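Local coordinates for phosphothreonine lyase ospF (Shigella flexneri, PDB 3I0U), which probably cleaves phosphate irreversibly from phosphothreonine in host proteins by beta-elimination, acting as a secreted type III virulence effector, at residues Leu18-Phe30 / Tyr145-Ile157. Residues are numbered along the deposited sequence; the frame is centred on the assembly and turned at random.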
# COMPACT_ATOMS: atom_id res chain seq x y z
N LEU A 18 0.43 15.87 14.93
CA LEU A 18 0.88 14.92 13.92
C LEU A 18 1.39 15.61 12.67
O LEU A 18 2.49 15.28 12.21
CB LEU A 18 -0.22 13.91 13.59
CG LEU A 18 -0.57 12.85 14.67
CD1 LEU A 18 -1.64 11.86 14.18
CD2 LEU A 18 0.68 12.09 15.17
N TYR A 19 0.63 16.61 12.17
CA TYR A 19 0.86 17.27 10.87
C TYR A 19 2.21 17.94 10.81
O TYR A 19 2.98 17.70 9.87
CB TYR A 19 -0.25 18.29 10.55
CG TYR A 19 -0.11 18.97 9.19
CD1 TYR A 19 -0.44 18.30 8.00
CD2 TYR A 19 0.36 20.30 9.09
CE1 TYR A 19 -0.31 18.92 6.74
CE2 TYR A 19 0.50 20.93 7.85
CZ TYR A 19 0.15 20.24 6.68
OH TYR A 19 0.28 20.87 5.45
N ASN A 20 2.51 18.75 11.81
CA ASN A 20 3.77 19.45 11.85
C ASN A 20 4.98 18.59 12.14
O ASN A 20 6.11 18.98 11.80
CB ASN A 20 3.72 20.58 12.86
CG ASN A 20 3.06 21.81 12.30
OD1 ASN A 20 3.54 22.43 11.34
ND2 ASN A 20 1.93 22.18 12.91
N GLN A 21 4.76 17.43 12.77
CA GLN A 21 5.87 16.50 12.99
C GLN A 21 6.35 15.86 11.69
O GLN A 21 7.55 15.75 11.47
CB GLN A 21 5.53 15.48 14.07
CG GLN A 21 5.82 16.01 15.47
CD GLN A 21 5.37 15.08 16.59
OE1 GLN A 21 4.76 14.03 16.35
NE2 GLN A 21 5.68 15.48 17.84
N ILE A 22 5.39 15.51 10.84
CA ILE A 22 5.64 14.90 9.52
C ILE A 22 6.53 15.82 8.65
O ILE A 22 7.49 15.38 7.98
CB ILE A 22 4.28 14.61 8.84
CG1 ILE A 22 3.54 13.51 9.61
CG2 ILE A 22 4.47 14.30 7.36
CD1 ILE A 22 2.13 13.25 9.16
N ARG A 23 6.27 17.12 8.74
CA ARG A 23 6.97 18.09 7.92
C ARG A 23 8.37 18.39 8.48
O ARG A 23 9.21 18.98 7.78
CB ARG A 23 6.11 19.36 7.77
CG ARG A 23 4.65 19.05 7.36
CD ARG A 23 3.97 20.21 6.63
NE ARG A 23 4.35 20.24 5.21
CZ ARG A 23 5.20 21.12 4.70
NH1 ARG A 23 5.50 21.09 3.40
NH2 ARG A 23 5.77 22.02 5.51
N GLN A 24 8.62 17.96 9.72
CA GLN A 24 9.95 18.09 10.34
C GLN A 24 10.97 17.05 9.88
O GLN A 24 12.18 17.31 9.92
CB GLN A 24 9.84 18.09 11.87
CG GLN A 24 9.66 19.50 12.42
CD GLN A 24 9.63 19.56 13.94
OE1 GLN A 24 8.73 18.99 14.57
NE2 GLN A 24 10.59 20.26 14.53
N TYR A 25 10.47 15.89 9.43
CA TYR A 25 11.32 14.79 8.99
C TYR A 25 11.90 15.01 7.61
O TYR A 25 11.20 15.50 6.71
CB TYR A 25 10.49 13.51 8.95
CG TYR A 25 10.00 13.03 10.29
CD1 TYR A 25 10.91 12.88 11.38
CD2 TYR A 25 8.63 12.72 10.48
CE1 TYR A 25 10.46 12.41 12.62
CE2 TYR A 25 8.17 12.24 11.70
CZ TYR A 25 9.10 12.09 12.77
OH TYR A 25 8.64 11.62 13.97
N PRO A 26 13.17 14.58 7.39
CA PRO A 26 13.75 14.65 6.06
C PRO A 26 13.16 13.58 5.18
O PRO A 26 12.54 12.66 5.70
CB PRO A 26 15.22 14.33 6.30
CG PRO A 26 15.23 13.51 7.52
CD PRO A 26 14.10 13.98 8.36
N ALA A 27 13.35 13.72 3.87
CA ALA A 27 12.93 12.72 2.87
C ALA A 27 13.41 11.31 3.25
O ALA A 27 14.54 11.12 3.67
CB ALA A 27 13.45 13.12 1.49
N TYR A 28 12.52 10.34 3.16
CA TYR A 28 12.83 8.98 3.56
C TYR A 28 13.13 8.07 2.39
O TYR A 28 12.46 8.11 1.35
CB TYR A 28 11.66 8.40 4.34
CG TYR A 28 12.01 7.23 5.22
CD1 TYR A 28 12.43 7.41 6.54
CD2 TYR A 28 11.92 5.94 4.72
CE1 TYR A 28 12.77 6.30 7.33
CE2 TYR A 28 12.25 4.85 5.49
CZ TYR A 28 12.66 5.02 6.78
OH TYR A 28 12.94 3.87 7.49
N TYR A 29 14.12 7.22 2.57
CA TYR A 29 14.54 6.32 1.49
C TYR A 29 14.36 4.87 1.84
O TYR A 29 14.62 4.44 2.97
CB TYR A 29 15.98 6.58 1.13
CG TYR A 29 16.17 7.96 0.59
CD1 TYR A 29 15.98 8.22 -0.77
CD2 TYR A 29 16.52 9.02 1.43
CE1 TYR A 29 16.18 9.51 -1.30
CE2 TYR A 29 16.70 10.30 0.92
CZ TYR A 29 16.54 10.54 -0.45
OH TYR A 29 16.71 11.80 -0.97
N PHE A 30 13.93 4.10 0.87
CA PHE A 30 13.63 2.69 1.10
C PHE A 30 14.68 1.84 0.38
O PHE A 30 14.80 1.92 -0.83
CB PHE A 30 12.21 2.41 0.65
CG PHE A 30 11.19 3.28 1.34
CD1 PHE A 30 10.69 2.93 2.59
CD2 PHE A 30 10.74 4.46 0.77
CE1 PHE A 30 9.75 3.71 3.24
CE2 PHE A 30 9.82 5.24 1.41
CZ PHE A 30 9.30 4.84 2.65
N TYR A 145 -1.67 6.24 15.06
CA TYR A 145 -0.53 6.27 14.18
C TYR A 145 0.53 7.22 14.67
O TYR A 145 0.22 8.34 15.05
CB TYR A 145 -0.99 6.73 12.82
CG TYR A 145 -1.96 5.79 12.19
CD1 TYR A 145 -1.58 4.48 11.88
CD2 TYR A 145 -3.25 6.20 11.85
CE1 TYR A 145 -2.46 3.61 11.26
CE2 TYR A 145 -4.14 5.34 11.21
CZ TYR A 145 -3.72 4.05 10.92
OH TYR A 145 -4.56 3.16 10.30
N SER A 146 1.78 6.77 14.65
CA SER A 146 2.88 7.65 14.99
C SER A 146 3.19 8.50 13.80
O SER A 146 2.91 8.11 12.68
CB SER A 146 4.11 6.85 15.38
OG SER A 146 4.68 6.27 14.25
N ALA A 147 3.79 9.65 14.04
CA ALA A 147 4.19 10.56 12.98
C ALA A 147 5.20 9.97 11.94
O ALA A 147 5.17 10.36 10.78
CB ALA A 147 4.71 11.82 13.56
N LEU A 148 6.06 9.05 12.39
CA LEU A 148 7.12 8.50 11.56
C LEU A 148 6.48 7.56 10.63
O LEU A 148 6.81 7.56 9.43
CB LEU A 148 8.12 7.69 12.37
CG LEU A 148 9.61 7.64 12.03
CD1 LEU A 148 10.17 6.36 12.55
CD2 LEU A 148 10.00 7.81 10.58
N LEU A 149 5.56 6.74 11.18
CA LEU A 149 4.83 5.78 10.38
C LEU A 149 4.16 6.54 9.25
O LEU A 149 4.40 6.26 8.09
CB LEU A 149 3.79 5.04 11.22
CG LEU A 149 3.39 3.58 10.90
CD1 LEU A 149 1.89 3.41 11.05
CD2 LEU A 149 3.80 3.08 9.52
N LEU A 150 3.37 7.55 9.62
CA LEU A 150 2.66 8.38 8.65
C LEU A 150 3.55 9.07 7.63
O LEU A 150 3.17 9.19 6.48
CB LEU A 150 1.81 9.43 9.34
CG LEU A 150 0.68 8.91 10.21
CD1 LEU A 150 0.08 10.05 10.99
CD2 LEU A 150 -0.38 8.21 9.35
N HIS A 151 4.72 9.50 8.07
CA HIS A 151 5.71 10.04 7.17
C HIS A 151 6.16 8.93 6.22
O HIS A 151 6.06 9.10 5.00
CB HIS A 151 6.88 10.63 7.93
CG HIS A 151 7.87 11.30 7.04
ND1 HIS A 151 7.53 12.34 6.20
CD2 HIS A 151 9.19 11.08 6.84
CE1 HIS A 151 8.60 12.74 5.53
NE2 HIS A 151 9.62 11.99 5.90
N LYS A 152 6.59 7.80 6.78
CA LYS A 152 7.01 6.65 5.99
C LYS A 152 5.95 6.29 4.94
O LYS A 152 6.28 6.21 3.76
CB LYS A 152 7.38 5.45 6.88
CG LYS A 152 8.78 5.54 7.53
CD LYS A 152 9.03 4.66 8.77
CE LYS A 152 9.09 3.13 8.54
NZ LYS A 152 9.82 2.51 7.38
N ILE A 153 4.70 6.18 5.33
CA ILE A 153 3.63 5.91 4.35
C ILE A 153 3.52 7.00 3.27
O ILE A 153 3.42 6.66 2.12
CB ILE A 153 2.24 5.66 5.04
CG1 ILE A 153 2.31 4.43 5.97
CG2 ILE A 153 1.16 5.46 4.00
CD1 ILE A 153 1.22 4.34 6.96
N ARG A 154 3.58 8.28 3.64
CA ARG A 154 3.52 9.37 2.65
C ARG A 154 4.60 9.24 1.60
O ARG A 154 4.32 9.29 0.40
CB ARG A 154 3.71 10.70 3.29
CG ARG A 154 2.48 11.48 3.58
CD ARG A 154 2.91 12.87 4.03
NE ARG A 154 2.12 13.83 3.27
CZ ARG A 154 2.56 15.01 2.83
NH1 ARG A 154 3.82 15.41 3.05
NH2 ARG A 154 1.73 15.79 2.13
N GLN A 155 5.83 9.04 2.09
CA GLN A 155 7.03 8.87 1.28
C GLN A 155 6.96 7.66 0.37
O GLN A 155 7.40 7.72 -0.76
CB GLN A 155 8.26 8.74 2.17
CG GLN A 155 8.55 9.98 3.01
CD GLN A 155 9.16 11.13 2.21
OE1 GLN A 155 10.23 11.01 1.59
NE2 GLN A 155 8.49 12.26 2.24
N PHE A 156 6.40 6.57 0.88
CA PHE A 156 6.30 5.33 0.17
C PHE A 156 5.36 5.49 -1.02
O PHE A 156 5.69 5.00 -2.11
CB PHE A 156 5.76 4.26 1.13
CG PHE A 156 5.93 2.85 0.67
CD1 PHE A 156 7.22 2.28 0.56
CD2 PHE A 156 4.81 2.05 0.38
CE1 PHE A 156 7.38 0.93 0.14
CE2 PHE A 156 4.97 0.68 -0.04
CZ PHE A 156 6.26 0.13 -0.16
N ILE A 157 4.19 6.11 -0.82
CA ILE A 157 3.21 6.31 -1.90
C ILE A 157 3.86 7.14 -3.02
O ILE A 157 3.82 6.80 -4.21
CB ILE A 157 1.92 7.01 -1.39
CG1 ILE A 157 1.13 6.16 -0.37
CG2 ILE A 157 1.07 7.43 -2.55
CD1 ILE A 157 0.91 4.67 -0.76
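Ala-147, the first residue of helix 147-166, turns its CB toward helix 18-22, where the nearest side-chain atom is OE1 of Gln-21 at 3.6 Å. Leu-150, one turn on, meets CD1 of Leu-18 through its own CD1. Ile-22 is a knob in a hole of four residues, with CD1 on Leu-150 CB, CG1 on Ala-147 O, and CG2 on His-151 ND1 and Arg-154 CD; the axes of the short helical pieces 18-22 and 147-157 come within 9.1 Å and cross at -59°. The imidazole of His-151 is held flat between CB of Tyr-25 over one face and CG of its own segment's Gln-155 over the other. NE2 donates to Pro-26 O at 3.0 Å from above the carbonyl plane, a reach set by chi1 (-175°), which swings the ring away from the backbone N. Lys-152 lays CG over the centre of the Tyr-28 ring, 3.9 Å from the centroid, while its bent end brings NZ only weakly to the Tyr-28 hydroxyl. This sequence of contacts fastens the N-terminal helix and the extended chain after it along one flank of helix 147-166, whose Ile-153 packs against the antiparallel sheet. Arg-154 NE is hydrogen-bonded to Met-216 O of helix 211-217. The bend in the Gln-155 chain turns OE1 back to the loop, where Tyr-28 N donates to it at 2.9 Å from well above its carbonyl plane. Phe-156 points an edge at the Phe-30 face, a T-shaped pair with centroids 5.2 Å apart and planes at 76°.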